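Local coordinates for diacylglycerol kinase (Bacillus anthracis, PDB 3S40), which probably transfers the gamma-phosphate of ATP to diacylglycerol, yielding phosphatidic acid, at residues I94-T99 against L107-N112; K122-P127 against Y297-V302; V15-G20 against I44-E49; K10-V15 against D65-F70. All coordinates share one frame; numbering follows the deposited sequence.

Contact 1 (I94-T99 against L107-N112); sequences IIPGGT and LGVPQN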
loop_
_atom_site.group_PDB
_atom_site.type_symbol
_atom_site.label_atom_id
_atom_site.label_comp_id
_atom_site.label_asym_id
_atom_site.label_seq_id
_atom_site.Cartn_x
_atom_site.Cartn_y
_atom_site.Cartn_z
ATOM N N ILE A 94 -4.728 8.219 6.360
ATOM C CA ILE A 94 -3.567 7.712 7.090
ATOM C C ILE A 94 -2.814 8.870 7.695
ATOM O O ILE A 94 -2.554 9.852 7.023
ATOM C CB ILE A 94 -2.581 6.974 6.132
ATOM C CG1 ILE A 94 -3.276 5.792 5.447
ATOM C CG2 ILE A 94 -1.323 6.520 6.884
ATOM C CD1 ILE A 94 -2.431 5.172 4.345
ATOM N N ILE A 95 -2.483 8.761 8.973
ATOM C CA ILE A 95 -1.496 9.641 9.552
ATOM C C ILE A 95 -0.323 8.748 9.814
ATOM O O ILE A 95 -0.433 7.780 10.550
ATOM C CB ILE A 95 -1.964 10.290 10.844
ATOM C CG1 ILE A 95 -3.237 11.090 10.586
ATOM C CG2 ILE A 95 -0.856 11.205 11.385
ATOM C CD1 ILE A 95 -3.946 11.522 11.861
ATOM N N PRO A 96 0.811 9.061 9.183
ATOM C CA PRO A 96 1.989 8.186 9.157
ATOM C C PRO A 96 2.615 8.064 10.546
ATOM O O PRO A 96 3.031 9.057 11.097
ATOM C CB PRO A 96 2.934 8.894 8.178
ATOM C CG PRO A 96 2.533 10.332 8.246
ATOM C CD PRO A 96 1.041 10.347 8.515
ATOM N N GLY A 97 2.668 6.858 11.100
ATOM C CA GLY A 97 3.191 6.675 12.438
ATOM C C GLY A 97 4.254 5.602 12.513
ATOM O O GLY A 97 4.601 5.140 13.600
ATOM N N GLY A 98 4.774 5.205 11.353
ATOM C CA GLY A 98 5.821 4.201 11.284
ATOM C C GLY A 98 7.084 4.840 10.743
ATOM O O GLY A 98 7.228 6.062 10.789
ATOM N N THR A 99 7.997 4.027 10.221
ATOM C CA THR A 99 9.204 4.571 9.606
ATOM C C THR A 99 9.057 4.707 8.082
ATOM O O THR A 99 9.483 5.705 7.506
ATOM C CB THR A 99 10.457 3.756 9.976
ATOM O OG1 THR A 99 10.297 2.402 9.542
ATOM C CG2 THR A 99 10.672 3.779 11.489
ATOM N N LEU A 107 0.058 8.677 -1.331
ATOM C CA LEU A 107 -1.040 9.655 -1.316
ATOM C C LEU A 107 -0.522 11.068 -1.105
ATOM O O LEU A 107 -1.305 12.022 -1.053
ATOM C CB LEU A 107 -2.069 9.309 -0.222
ATOM C CG LEU A 107 -2.707 7.918 -0.349
ATOM C CD1 LEU A 107 -3.594 7.593 0.892
ATOM C CD2 LEU A 107 -3.505 7.771 -1.637
ATOM N N GLY A 108 0.800 11.195 -0.993
ATOM C CA GLY A 108 1.430 12.499 -0.864
ATOM C C GLY A 108 1.202 13.118 0.504
ATOM O O GLY A 108 1.345 14.328 0.707
ATOM N N VAL A 109 0.845 12.279 1.459
ATOM C CA VAL A 109 0.603 12.753 2.816
ATOM C C VAL A 109 1.883 13.253 3.481
ATOM O O VAL A 109 2.876 12.537 3.522
ATOM C CB VAL A 109 0.019 11.652 3.692
ATOM C CG1 VAL A 109 -0.102 12.148 5.132
ATOM C CG2 VAL A 109 -1.343 11.171 3.125
ATOM N N PRO A 110 1.853 14.483 4.014
ATOM C CA PRO A 110 2.995 15.036 4.759
ATOM C C PRO A 110 3.467 14.049 5.817
ATOM O O PRO A 110 2.637 13.424 6.486
ATOM C CB PRO A 110 2.396 16.262 5.448
ATOM C CG PRO A 110 1.285 16.693 4.551
ATOM C CD PRO A 110 0.734 15.443 3.904
ATOM N N GLN A 111 4.776 13.904 5.981
ATOM C CA GLN A 111 5.286 12.969 6.980
ATOM C C GLN A 111 5.347 13.599 8.387
ATOM O O GLN A 111 5.525 12.906 9.386
ATOM C CB GLN A 111 6.641 12.387 6.542
ATOM C CG GLN A 111 6.552 11.480 5.305
ATOM C CD GLN A 111 5.665 10.250 5.535
ATOM O OE1 GLN A 111 6.019 9.363 6.312
ATOM N NE2 GLN A 111 4.503 10.202 4.858
ATOM N N ASN A 112 5.182 14.911 8.452
ATOM C CA ASN A 112 4.967 15.600 9.721
ATOM C C ASN A 112 3.523 15.338 10.145
ATOM O O ASN A 112 2.580 15.733 9.440
ATOM C CB ASN A 112 5.219 17.106 9.533
ATOM C CG ASN A 112 4.802 17.935 10.739
ATOM O OD1 ASN A 112 3.631 17.988 11.105
ATOM N ND2 ASN A 112 5.764 18.619 11.337
#

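Contact 2 (K122-P127 against Y297-V302); sequences KEHVKP and YNPAVV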
loop_
_atom_site.group_PDB
_atom_site.type_symbol
_atom_site.label_atom_id
_atom_site.label_comp_id
_atom_site.label_asym_id
_atom_site.label_seq_id
_atom_site.Cartn_x
_atom_site.Cartn_y
_atom_site.Cartn_z
ATOM N N LYS A 122 -8.826 18.945 5.033
ATOM C CA LYS A 122 -9.154 19.568 3.754
ATOM C C LYS A 122 -10.063 18.670 2.944
ATOM O O LYS A 122 -10.622 19.085 1.919
ATOM C CB LYS A 122 -7.889 19.898 2.976
ATOM C CG LYS A 122 -6.965 20.894 3.670
ATOM C CD LYS A 122 -7.708 22.164 4.087
ATOM C CE LYS A 122 -6.755 23.179 4.719
ATOM N NZ LYS A 122 -7.503 24.258 5.427
ATOM N N GLU A 123 -10.203 17.428 3.395
ATOM C CA GLU A 123 -11.139 16.501 2.757
ATOM C C GLU A 123 -10.953 16.274 1.237
ATOM O O GLU A 123 -11.929 16.161 0.506
ATOM C CB GLU A 123 -12.566 16.973 3.014
ATOM C CG GLU A 123 -12.876 17.176 4.493
ATOM C CD GLU A 123 -14.369 17.355 4.783
ATOM O OE1 GLU A 123 -15.202 17.294 3.844
ATOM O OE2 GLU A 123 -14.702 17.561 5.964
ATOM N N HIS A 124 -9.718 16.195 0.763
ATOM C CA HIS A 124 -9.483 15.868 -0.653
ATOM C C HIS A 124 -9.406 14.362 -0.799
ATOM O O HIS A 124 -8.596 13.702 -0.146
ATOM C CB HIS A 124 -8.192 16.488 -1.137
ATOM C CG HIS A 124 -8.186 17.980 -1.065
ATOM N ND1 HIS A 124 -9.165 18.754 -1.649
ATOM C CD2 HIS A 124 -7.319 18.842 -0.480
ATOM C CE1 HIS A 124 -8.906 20.031 -1.421
ATOM N NE2 HIS A 124 -7.791 20.112 -0.717
ATOM N N VAL A 125 -10.272 13.816 -1.639
ATOM C CA VAL A 125 -10.476 12.382 -1.666
ATOM C C VAL A 125 -10.365 11.873 -3.089
ATOM O O VAL A 125 -10.793 12.545 -4.029
ATOM C CB VAL A 125 -11.872 12.026 -1.150
ATOM C CG1 VAL A 125 -12.151 10.573 -1.409
ATOM C CG2 VAL A 125 -11.998 12.357 0.349
ATOM N N LYS A 126 -9.773 10.699 -3.257
ATOM C CA LYS A 126 -9.704 10.101 -4.585
ATOM C C LYS A 126 -9.853 8.598 -4.506
ATOM O O LYS A 126 -9.614 7.992 -3.447
ATOM C CB LYS A 126 -8.408 10.475 -5.308
ATOM C CG LYS A 126 -7.168 9.786 -4.778
ATOM C CD LYS A 126 -5.986 10.140 -5.667
ATOM C CE LYS A 126 -4.777 9.291 -5.361
ATOM N NZ LYS A 126 -3.862 9.251 -6.549
ATOM N N PRO A 127 -10.277 7.989 -5.620
ATOM C CA PRO A 127 -10.411 6.531 -5.675
ATOM C C PRO A 127 -9.056 5.902 -5.822
ATOM O O PRO A 127 -8.185 6.456 -6.494
ATOM C CB PRO A 127 -11.277 6.286 -6.926
ATOM C CG PRO A 127 -11.185 7.523 -7.721
ATOM C CD PRO A 127 -10.864 8.660 -6.794
ATOM N N TYR A 297 -6.129 12.371 0.292
ATOM C CA TYR A 297 -4.796 12.518 -0.265
ATOM C C TYR A 297 -4.417 13.991 -0.382
ATOM O O TYR A 297 -5.206 14.875 -0.015
ATOM C CB TYR A 297 -4.722 11.826 -1.641
ATOM C CG TYR A 297 -5.389 12.625 -2.748
ATOM C CD1 TYR A 297 -4.631 13.204 -3.753
ATOM C CD2 TYR A 297 -6.775 12.813 -2.771
ATOM C CE1 TYR A 297 -5.224 13.934 -4.767
ATOM C CE2 TYR A 297 -7.386 13.541 -3.774
ATOM C CZ TYR A 297 -6.589 14.104 -4.777
ATOM O OH TYR A 297 -7.144 14.843 -5.790
ATOM N N ASN A 298 -3.220 14.243 -0.923
ATOM C CA ASN A 298 -2.672 15.596 -1.017
ATOM C C ASN A 298 -2.554 16.032 -2.470
ATOM O O ASN A 298 -1.615 15.634 -3.152
ATOM C CB ASN A 298 -1.289 15.648 -0.377
ATOM C CG ASN A 298 -0.771 17.062 -0.238
ATOM O OD1 ASN A 298 -1.431 18.021 -0.661
ATOM N ND2 ASN A 298 0.415 17.210 0.365
ATOM N N PRO A 299 -3.499 16.850 -2.951
ATOM C CA PRO A 299 -3.441 17.248 -4.363
ATOM C C PRO A 299 -2.284 18.226 -4.640
ATOM O O PRO A 299 -1.871 18.373 -5.782
ATOM C CB PRO A 299 -4.802 17.926 -4.602
ATOM C CG PRO A 299 -5.584 17.776 -3.317
ATOM C CD PRO A 299 -4.585 17.537 -2.234
ATOM N N ALA A 300 -1.752 18.863 -3.601
ATOM C CA ALA A 300 -0.610 19.766 -3.763
ATOM C C ALA A 300 0.672 19.009 -4.098
ATOM O O ALA A 300 1.644 19.590 -4.578
ATOM C CB ALA A 300 -0.414 20.591 -2.509
ATOM N N VAL A 301 0.664 17.709 -3.830
ATOM C CA VAL A 301 1.815 16.857 -4.073
ATOM C C VAL A 301 1.484 15.741 -5.074
ATOM O O VAL A 301 2.354 15.271 -5.809
ATOM C CB VAL A 301 2.333 16.253 -2.745
ATOM C CG1 VAL A 301 3.390 15.188 -2.999
ATOM C CG2 VAL A 301 2.881 17.358 -1.833
ATOM N N VAL A 302 0.220 15.333 -5.117
ATOM C CA VAL A 302 -0.171 14.167 -5.907
ATOM C C VAL A 302 -1.644 14.226 -6.307
ATOM O O VAL A 302 -1.984 14.536 -7.452
ATOM C CB VAL A 302 0.066 12.868 -5.108
ATOM C CG1 VAL A 302 -1.245 12.358 -4.526
ATOM C CG2 VAL A 302 0.706 11.815 -5.979
HETATM O O HOH W 1 -7.277 16.158 1.802
#

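Contact 3 (V15-G20 against I44-E49); sequences VNPKAG and ILHTKE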
loop_
_atom_site.group_PDB
_atom_site.type_symbol
_atom_site.label_atom_id
_atom_site.label_comp_id
_atom_site.label_asym_id
_atom_site.label_seq_id
_atom_site.Cartn_x
_atom_site.Cartn_y
_atom_site.Cartn_z
ATOM N N VAL A 15 -6.002 4.817 16.841
ATOM C CA VAL A 15 -4.666 5.187 17.297
ATOM C C VAL A 15 -3.884 3.982 17.788
ATOM O O VAL A 15 -4.320 3.292 18.708
ATOM C CB VAL A 15 -4.735 6.183 18.468
ATOM C CG1 VAL A 15 -3.351 6.361 19.098
ATOM C CG2 VAL A 15 -5.312 7.521 17.991
ATOM N N ASN A 16 -2.732 3.740 17.171
ATOM C CA ASN A 16 -1.746 2.804 17.710
ATOM C C ASN A 16 -0.854 3.564 18.686
ATOM O O ASN A 16 -0.053 4.408 18.271
ATOM C CB ASN A 16 -0.913 2.198 16.573
ATOM C CG ASN A 16 0.160 1.242 17.075
ATOM O OD1 ASN A 16 0.299 1.021 18.272
ATOM N ND2 ASN A 16 0.915 0.663 16.151
ATOM N N PRO A 17 -1.000 3.278 19.993
ATOM C CA PRO A 17 -0.326 4.061 21.035
ATOM C C PRO A 17 1.184 3.953 20.914
ATOM O O PRO A 17 1.911 4.832 21.375
ATOM C CB PRO A 17 -0.810 3.407 22.342
ATOM C CG PRO A 17 -2.027 2.620 21.970
ATOM C CD PRO A 17 -1.794 2.174 20.559
ATOM N N LYS A 18 1.650 2.882 20.288
ATOM C CA LYS A 18 3.078 2.713 20.057
ATOM C C LYS A 18 3.586 3.549 18.887
ATOM O O LYS A 18 4.795 3.752 18.739
ATOM C CB LYS A 18 3.418 1.238 19.816
ATOM C CG LYS A 18 3.710 0.449 21.077
ATOM C CD LYS A 18 2.493 -0.304 21.579
ATOM C CE LYS A 18 2.838 -1.087 22.843
ATOM N NZ LYS A 18 1.746 -2.010 23.262
ATOM N N ALA A 19 2.678 4.044 18.056
ATOM C CA ALA A 19 3.118 4.663 16.809
ATOM C C ALA A 19 3.853 5.971 17.082
ATOM O O ALA A 19 3.731 6.548 18.155
ATOM C CB ALA A 19 1.940 4.892 15.859
ATOM N N GLY A 20 4.621 6.431 16.101
ATOM C CA GLY A 20 5.200 7.752 16.164
ATOM C C GLY A 20 6.538 7.803 16.875
ATOM O O GLY A 20 6.776 7.083 17.848
ATOM N N ILE A 44 -12.571 8.248 18.981
ATOM C CA ILE A 44 -11.161 7.894 19.041
ATOM C C ILE A 44 -10.961 6.617 19.821
ATOM O O ILE A 44 -11.386 6.526 20.972
ATOM C CB ILE A 44 -10.350 8.992 19.704
ATOM C CG1 ILE A 44 -10.582 10.323 19.009
ATOM C CG2 ILE A 44 -8.866 8.641 19.707
ATOM C CD1 ILE A 44 -9.776 11.471 19.638
ATOM N N LEU A 45 -10.302 5.639 19.201
ATOM C CA LEU A 45 -10.060 4.347 19.840
ATOM C C LEU A 45 -8.596 3.987 19.780
ATOM O O LEU A 45 -7.981 4.048 18.714
ATOM C CB LEU A 45 -10.859 3.236 19.144
ATOM C CG LEU A 45 -12.386 3.320 19.109
ATOM C CD1 LEU A 45 -12.933 2.152 18.268
ATOM C CD2 LEU A 45 -12.995 3.307 20.531
ATOM N N HIS A 46 -8.029 3.589 20.913
ATOM C CA HIS A 46 -6.662 3.091 20.900
ATOM C C HIS A 46 -6.684 1.605 20.600
ATOM O O HIS A 46 -7.589 0.915 21.041
ATOM C CB HIS A 46 -5.994 3.326 22.244
ATOM C CG HIS A 46 -5.955 4.762 22.661
ATOM N ND1 HIS A 46 -5.238 5.198 23.756
ATOM C CD2 HIS A 46 -6.542 5.862 22.131
ATOM C CE1 HIS A 46 -5.390 6.504 23.884
ATOM N NE2 HIS A 46 -6.171 6.932 22.907
ATOM N N THR A 47 -5.715 1.110 19.827
ATOM C CA THR A 47 -5.534 -0.340 19.693
ATOM C C THR A 47 -4.839 -0.860 20.951
ATOM O O THR A 47 -4.164 -0.105 21.629
ATOM C CB THR A 47 -4.649 -0.713 18.486
ATOM O OG1 THR A 47 -3.428 0.042 18.541
ATOM C CG2 THR A 47 -5.373 -0.409 17.162
ATOM N N LYS A 48 -4.997 -2.142 21.248
ATOM C CA LYS A 48 -4.287 -2.767 22.368
ATOM C C LYS A 48 -3.433 -3.931 21.889
ATOM O O LYS A 48 -2.275 -4.069 22.277
ATOM C CB LYS A 48 -5.252 -3.242 23.455
ATOM C CG LYS A 48 -5.749 -2.132 24.369
ATOM C CD LYS A 48 -7.198 -1.753 24.069
ATOM C CE LYS A 48 -7.707 -0.662 25.005
ATOM N NZ LYS A 48 -9.114 -0.273 24.695
ATOM N N GLU A 49 -4.008 -4.779 21.047
ATOM C CA GLU A 49 -3.228 -5.857 20.462
ATOM C C GLU A 49 -3.335 -5.847 18.954
ATOM O O GLU A 49 -4.214 -5.190 18.381
ATOM C CB GLU A 49 -3.686 -7.214 20.987
ATOM C CG GLU A 49 -3.469 -7.406 22.471
ATOM C CD GLU A 49 -4.709 -7.930 23.159
ATOM O OE1 GLU A 49 -5.803 -7.817 22.565
ATOM O OE2 GLU A 49 -4.589 -8.454 24.288
#

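Contact 4 (K10-V15 against D65-F70); sequences KVLLIV and DLIIVF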
loop_
_atom_site.group_PDB
_atom_site.type_symbol
_atom_site.label_atom_id
_atom_site.label_comp_id
_atom_site.label_asym_id
_atom_site.label_seq_id
_atom_site.Cartn_x
_atom_site.Cartn_y
_atom_site.Cartn_z
ATOM N N LYS A 10 -19.708 11.408 10.459
ATOM C CA LYS A 10 -19.085 10.702 11.566
ATOM C C LYS A 10 -17.716 10.176 11.178
ATOM O O LYS A 10 -17.513 9.599 10.087
ATOM C CB LYS A 10 -19.983 9.568 12.065
ATOM C CG LYS A 10 -21.310 10.074 12.602
ATOM C CD LYS A 10 -22.372 9.016 12.519
ATOM C CE LYS A 10 -22.433 8.192 13.775
ATOM N NZ LYS A 10 -23.857 7.989 14.182
ATOM N N VAL A 11 -16.782 10.393 12.085
ATOM C CA VAL A 11 -15.379 10.045 11.888
ATOM C C VAL A 11 -14.902 9.138 13.023
ATOM O O VAL A 11 -15.215 9.365 14.205
ATOM C CB VAL A 11 -14.490 11.321 11.821
ATOM C CG1 VAL A 11 -13.016 10.963 11.627
ATOM C CG2 VAL A 11 -14.990 12.285 10.726
ATOM N N LEU A 12 -14.160 8.105 12.647
ATOM C CA LEU A 12 -13.388 7.289 13.577
ATOM C C LEU A 12 -11.890 7.504 13.386
ATOM O O LEU A 12 -11.385 7.412 12.264
ATOM C CB LEU A 12 -13.683 5.814 13.338
ATOM C CG LEU A 12 -12.744 4.828 14.049
ATOM C CD1 LEU A 12 -12.839 4.950 15.579
ATOM C CD2 LEU A 12 -13.027 3.414 13.578
ATOM N N LEU A 13 -11.180 7.770 14.482
ATOM C CA LEU A 13 -9.720 7.787 14.496
ATOM C C LEU A 13 -9.196 6.586 15.279
ATOM O O LEU A 13 -9.480 6.428 16.476
ATOM C CB LEU A 13 -9.189 9.099 15.126
ATOM C CG LEU A 13 -7.681 9.164 15.429
ATOM C CD1 LEU A 13 -6.876 9.161 14.122
ATOM C CD2 LEU A 13 -7.267 10.384 16.268
ATOM N N ILE A 14 -8.445 5.728 14.602
ATOM C CA ILE A 14 -7.804 4.584 15.260
ATOM C C ILE A 14 -6.377 4.962 15.577
ATOM O O ILE A 14 -5.633 5.387 14.695
ATOM C CB ILE A 14 -7.813 3.315 14.378
ATOM C CG1 ILE A 14 -9.259 2.897 14.097
ATOM C CG2 ILE A 14 -7.016 2.157 15.054
ATOM C CD1 ILE A 14 -9.430 1.907 12.938
ATOM N N VAL A 15 -6.002 4.817 16.841
ATOM C CA VAL A 15 -4.666 5.187 17.297
ATOM C C VAL A 15 -3.884 3.982 17.788
ATOM O O VAL A 15 -4.320 3.292 18.708
ATOM C CB VAL A 15 -4.735 6.183 18.468
ATOM C CG1 VAL A 15 -3.351 6.361 19.098
ATOM C CG2 VAL A 15 -5.312 7.521 17.991
ATOM N N ASP A 65 -18.288 7.626 8.280
ATOM C CA ASP A 65 -18.048 8.058 6.907
ATOM C C ASP A 65 -16.568 8.118 6.593
ATOM O O ASP A 65 -16.182 8.050 5.438
ATOM C CB ASP A 65 -18.683 9.431 6.667
ATOM C CG ASP A 65 -20.152 9.453 7.072
ATOM O OD1 ASP A 65 -20.963 8.798 6.378
ATOM O OD2 ASP A 65 -20.488 10.090 8.094
ATOM N N LEU A 66 -15.750 8.229 7.631
ATOM C CA LEU A 66 -14.314 8.361 7.468
ATOM C C LEU A 66 -13.634 7.584 8.575
ATOM O O LEU A 66 -13.995 7.730 9.758
ATOM C CB LEU A 66 -13.922 9.844 7.558
ATOM C CG LEU A 66 -12.425 10.172 7.495
ATOM C CD1 LEU A 66 -11.785 9.663 6.167
ATOM C CD2 LEU A 66 -12.181 11.676 7.676
ATOM N N ILE A 67 -12.683 6.743 8.201
ATOM C CA ILE A 67 -11.812 6.072 9.167
ATOM C C ILE A 67 -10.383 6.588 9.009
ATOM O O ILE A 67 -9.805 6.527 7.926
ATOM C CB ILE A 67 -11.832 4.531 9.022
ATOM C CG1 ILE A 67 -13.226 3.980 9.377
ATOM C CG2 ILE A 67 -10.769 3.887 9.916
ATOM C CD1 ILE A 67 -13.300 2.472 9.506
ATOM N N ILE A 68 -9.828 7.138 10.084
ATOM C CA ILE A 68 -8.461 7.640 10.069
ATOM C C ILE A 68 -7.597 6.671 10.837
ATOM O O ILE A 68 -7.976 6.227 11.921
ATOM C CB ILE A 68 -8.368 9.018 10.737
ATOM C CG1 ILE A 68 -9.398 9.960 10.109
ATOM C CG2 ILE A 68 -6.929 9.569 10.662
ATOM C CD1 ILE A 68 -9.475 11.316 10.791
ATOM N N VAL A 69 -6.449 6.303 10.285
ATOM C CA VAL A 69 -5.535 5.431 11.034
ATOM C C VAL A 69 -4.219 6.139 11.344
ATOM O O VAL A 69 -3.542 6.608 10.441
ATOM C CB VAL A 69 -5.302 4.098 10.288
ATOM C CG1 VAL A 69 -4.895 4.359 8.851
ATOM C CG2 VAL A 69 -4.283 3.238 11.024
ATOM N N PHE A 70 -3.887 6.262 12.632
ATOM C CA PHE A 70 -2.575 6.741 13.039
ATOM C C PHE A 70 -1.687 5.557 13.348
ATOM O O PHE A 70 -1.882 4.881 14.351
ATOM C CB PHE A 70 -2.656 7.642 14.269
ATOM C CG PHE A 70 -1.295 8.067 14.797
ATOM C CD1 PHE A 70 -0.311 8.519 13.934
ATOM C CD2 PHE A 70 -1.017 8.039 16.158
ATOM C CE1 PHE A 70 0.947 8.921 14.411
ATOM C CE2 PHE A 70 0.234 8.446 16.646
ATOM C CZ PHE A 70 1.215 8.881 15.775
#

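Contact 1 (I94-T99 against L107-N112)
Pro96 packs against Gln111 in a van der Waals contact with no hydrogen bond between the segments. The flat carboxamide of Gln111 crosses the pyrrolidine ring obliquely: OE1 of Gln111 stands 3.6 Å from CB of Pro96, while NE2 of Gln111 is 3.9 Å from CG of the same ring. Further along, Pro96 CD meets Val109 CG1 at 4.0 Å, and Pro96 CG lies 3.6 Å from the carbonyl O of Pro110. Ile94 CD1 approaches Leu107 CD1 more loosely, at 4.4 Å. Rigid or branched residues suit these buried places, since they fill them with little conformational freedom to lose.

Polar bonds fix the glutamine over the proline. Its chain bends at chi2 (-61°), folding the amide back so that NE2 of Gln111 donates to O of Val109 at 3.1 Å. NE2 is also bonded to Ser104 and OE1 to Asn101, so both ends of the amide are engaged and its flip is settled.

Backbone motifs frame the 107-112 link. Gly108, with phi 73°, ends helix 102-106 in a Schellman motif, and Asn112 N-caps helix 113-120 by receiving Glu115 N. Strand 91-96 thus runs out into a glycine-rich PGGT loop, with the link between helices 102-106 and 113-120 packed on its end; in this family such a loop probably helps to shape the nucleotide site.

Contact 2 (K122-P127 against Y297-V302)
Lys126 lays its aliphatic chain across the ring of Tyr297 at about a right angle. CB of Lys126 already stands over the rim of the face, 3.6 Å from CE2 of Tyr297, and CG, placed between the backbone N and the carbonyl carbon (chi1 73°), goes on over CD2 of Tyr297 (3.7 Å). CD then sits almost exactly above the middle: Lys126 CD is 3.8 Å from the Tyr297 ring centroid and only 6° off the normal, a CH-pi contact. The extended chain carries NZ beyond the centre, where any cation-pi attraction is long and weak; its charge is instead met by a salt bridge to Asp220. A lysine suits this place because its first three methylenes cover the aromatic face and the chain still delivers the charge beyond it.

The chain's last strand, 284-296, runs antiparallel to strand 125-133 in a six-stranded antiparallel sheet, so the chain end returns to the link just after helix 113-120. Tyr297 N continues that pairing by donating to His124 O at 2.8 Å, and a water accepts from His124 N while lying 3.0 Å from Tyr297 O. Val125 CA lies in the plane of the Tyr297 ring, at its edge.

His124 is sandwiched. Pro299 CG sits 3.8 Å from the imidazole centroid over one face, another CH-pi contact, and Lys122 O lies over the opposite face. Proline's stiff ring suits such a surface. Asn298 holds the following bend as an Asx turn, its OD1 accepting from Ala300 N at 3.1 Å.

Contact 3 (V15-G20 against I44-E49)
The imidazole of His46 has Val15 and Pro17 coming at it on a slant, neither squarely over a face nor at an edge: CD2 of His46 lies 4.1 Å from CB of Val15, and Pro17 CG is 4.0 Å from His46 CB, at the root of the ring. The other flat group, the carboxamide of Asn16, has the hydroxyl of Thr47 nearby, with OG1 of Thr47 3.9 Å from OD1 of Asn16. That OD1 receives Lys18 N from above the carbonyl plane, 52° out of it, which makes an Asx turn inside the type I turn from Asn16 to Ala19. Asparagine suits the spot because one short side chain can serve the turn and, through ND2, also reach helix 73-83 at Thr75 OG1.

Thr47 answers from the other segment. With chi1 at 51° its OG1 lies between the backbone N and the carbonyl carbon, turned toward the neighbouring loop: Thr47 OG1 is 3.4 Å from Pro17 CD and forms a weak bond to Val15 O. Pro17, with phi fixed by its ring, suits the start of the turn, and its CD and CG pack on OG1 and O of Thr47.

Two backbone bonds close the parallel pair, Val15 N to Leu45 O at 2.8 Å (170° at the hydrogen) and Thr47 N to Val15 O at 2.8 Å. Beside them Val15 CG2 packs on Ile44 CG2 at 4.1 Å.

Strands 11-15 and 42-46, linked through helix 24-38, form a beta-alpha-beta crossover, and the NPKAG turn at the carboxyl end of its first strand matches the NPxxG signature of this family, probably part of the nucleotide site.

Contact 4 (K10-V15 against D65-F70)
Val11 and Leu66 run alongside each other from one face of the sheet, with CG1 of Val11 4.1 Å from CD2 of Leu66. Their neighbours on that face are set at a slant instead: Ile68 sends CD1 back to Val11 CG1, 3.7 Å away, and its CG2 against CD1 of Leu13 at 3.5 Å, a tight approach. Ile68 can reach both because its two branches diverge, CG1 lying beside the backbone N (chi1 -52°) and CG2 beside the carbonyl carbon. At the end of the row, Val15 CG1 meets the edge of the Phe70 ring at CD2, 4.1 Å away. Helix 113-120 covers Leu66, Ile68 and Phe70 from this side.

On the reverse face, Leu12 and Ile67 pair likewise, while Ile14 slants across so that its CD1 touches Ile67 CG2 at 3.9 Å. Branched aliphatics suit a sheet buried on both faces.

Regular backbone bonds join the strands, starting where Asp65 closes the end: its OD2 takes Lys10 N at 2.8 Å through the anti lone pair. With axes 4.7 Å apart and 17° between their directions, these are central strands of a parallel, Rossmann-like alpha/beta sheet of order 42-46, 11-15, 66-71, 91-96.

Contacts 1, 3 and 4 belong to one parallel sheet. Contact 3 is nested inside the loop closed by contact 4, and the two share Val15; Leu45 N is 3.0 Å from Leu13 O. Contact 1 joins the other side of strand 66-71, with Ile95 N 2.8 Å from Val69 O. At the strand ends Gly97 O reaches Gly20 N at 2.8 Å, bringing together the PGGT and NPKAG turns of contacts 1 and 3, probably beside the nucleotide site. Contact 2 touches contact 1 through Leu107 O and Asn298 N, 2.9 Å apart, but its centre lies about 25 Å from that of contact 3, whose atoms come no nearer than about 15 Å.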